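Side-chain contact in uncharacterized protein (Bifidobacterium adolescentis ATCC 15703, PDB 3CPG), which probably binds pyridoxal 5'-phosphate and takes part in keeping the cellular supply of this cofactor in balance: residues 59-62 with 63-67. Numbering follows the deposited sequence.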
loop_
_atom_site.group_PDB
_atom_site.type_symbol
_atom_site.label_atom_id
_atom_site.label_comp_id
_atom_site.label_asym_id
_atom_site.label_seq_id
_atom_site.Cartn_x
_atom_site.Cartn_y
_atom_site.Cartn_z
ATOM N N ARG A 59 -7.189 4.351 13.319
ATOM C CA ARG A 59 -8.256 3.413 13.661
ATOM C C ARG A 59 -7.714 2.407 14.671
ATOM O O ARG A 59 -6.536 2.059 14.624
ATOM C CB ARG A 59 -8.744 2.679 12.410
ATOM C CG ARG A 59 -8.995 3.584 11.214
ATOM C CD ARG A 59 -9.985 4.707 11.521
ATOM N NE ARG A 59 -10.085 5.615 10.378
ATOM C CZ ARG A 59 -10.944 6.625 10.278
ATOM N NH1 ARG A 59 -11.806 6.880 11.255
ATOM N NH2 ARG A 59 -10.934 7.389 9.192
ATOM N N ASP A 60 -8.561 1.942 15.588
ATOM C CA ASP A 60 -8.088 0.971 16.569
ATOM C C ASP A 60 -8.246 -0.463 16.078
ATOM O O ASP A 60 -8.819 -0.708 15.018
ATOM C CB ASP A 60 -8.787 1.148 17.930
ATOM C CG ASP A 60 -10.286 0.932 17.870
ATOM O OD1 ASP A 60 -10.751 0.079 17.087
ATOM O OD2 ASP A 60 -11.001 1.607 18.642
ATOM N N ILE A 61 -7.719 -1.404 16.853
ATOM C CA ILE A 61 -7.773 -2.820 16.501
ATOM C C ILE A 61 -9.191 -3.319 16.242
ATOM O O ILE A 61 -9.426 -4.090 15.308
ATOM C CB ILE A 61 -7.104 -3.674 17.607
ATOM C CG1 ILE A 61 -5.608 -3.354 17.648
ATOM C CG2 ILE A 61 -7.324 -5.159 17.349
ATOM C CD1 ILE A 61 -4.816 -4.152 18.677
ATOM N N GLY A 62 -10.137 -2.887 17.065
ATOM C CA GLY A 62 -11.509 -3.320 16.871
ATOM C C GLY A 62 -12.040 -2.878 15.519
ATOM O O GLY A 62 -12.694 -3.648 14.812
ATOM N N GLU A 63 -11.759 -1.629 15.160
ATOM C CA GLU A 63 -12.204 -1.072 13.887
ATOM C C GLU A 63 -11.568 -1.801 12.706
ATOM O O GLU A 63 -12.239 -2.166 11.740
ATOM C CB GLU A 63 -11.837 0.414 13.809
ATOM C CG GLU A 63 -12.648 1.303 14.737
ATOM C CD GLU A 63 -12.208 2.757 14.680
ATOM O OE1 GLU A 63 -11.112 3.072 15.190
ATOM O OE2 GLU A 63 -12.956 3.583 14.117
ATOM N N ILE A 64 -10.261 -1.995 12.778
ATOM C CA ILE A 64 -9.545 -2.668 11.699
ATOM C C ILE A 64 -10.036 -4.094 11.497
ATOM O O ILE A 64 -10.219 -4.538 10.363
ATOM C CB ILE A 64 -8.028 -2.684 11.973
ATOM C CG1 ILE A 64 -7.518 -1.244 12.062
ATOM C CG2 ILE A 64 -7.296 -3.456 10.871
ATOM C CD1 ILE A 64 -6.074 -1.125 12.497
HETATM N N MSE A 65 -10.251 -4.820 12.589
HETATM C CA MSE A 65 -10.724 -6.191 12.472
HETATM C C MSE A 65 -12.147 -6.258 11.918
HETATM O O MSE A 65 -12.518 -7.232 11.264
HETATM C CB MSE A 65 -10.626 -6.903 13.826
HETATM C CG MSE A 65 -9.168 -7.121 14.295
HETATM SE SE MSE A 65 -8.068 -7.980 12.957
HETATM C CE MSE A 65 -9.087 -9.564 12.727
ATOM N N ALA A 66 -12.944 -5.226 12.170
ATOM C CA ALA A 66 -14.301 -5.213 11.638
ATOM C C ALA A 66 -14.172 -5.121 10.118
ATOM O O ALA A 66 -14.945 -5.729 9.380
ATOM C CB ALA A 66 -15.088 -4.017 12.184
ATOM N N ALA A 67 -13.183 -4.357 9.656
ATOM C CA ALA A 67 -12.956 -4.199 8.221
ATOM C C ALA A 67 -12.471 -5.509 7.600
ATOM O O ALA A 67 -12.921 -5.902 6.524
ATOM C CB ALA A 67 -11.936 -3.094 7.971
HETATM O O HOH W 1 -12.323 6.115 13.910
#
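D60 and I64 open the first turn of helix 61-69: I64 N donates to D60 O at 3.0 Å, and M65 N to I61 O and A66 N to G62 O carry the winding on. D60 is the N-cap. With chi1 at 62°, D60 CG lies between its own backbone N and carbonyl carbon, which brings OD1 round to E63 N (2.8 Å), met nearly end-on to the C-O bond. In return E63 reaches back, extended beyond CG, and OE1 takes D60 N at 2.8 Å on its anti side, the N-H...O angle 164°. The two side chains cross at about a right angle, their carboxylate planes turned 63° apart, with D60 OD1 and E63 OE1 separated by 3.6 Å; K10, salt-bridged to that OE1, probably eases the crowding of charge. E63 OE2 forms a salt bridge with R21 and accepts from a water 2.6 Å away, which in turn accepts from R59 NH1 at the guanidinium edge. Replacing E63 with alanine would probably leave D60 N without its side-chain acceptor and take from K10 and R21 the carboxylate they share. Farther round, I61 CG2 lies alongside CG of M65, a selenomethionine, at 4.1 Å. The R59 side chain is about 6 Å from that of K57, the predicted pyridoxal phosphate lysine, unmodified here. This classic capping box starts the helix of a beta-alpha-beta unit in the TIM barrel.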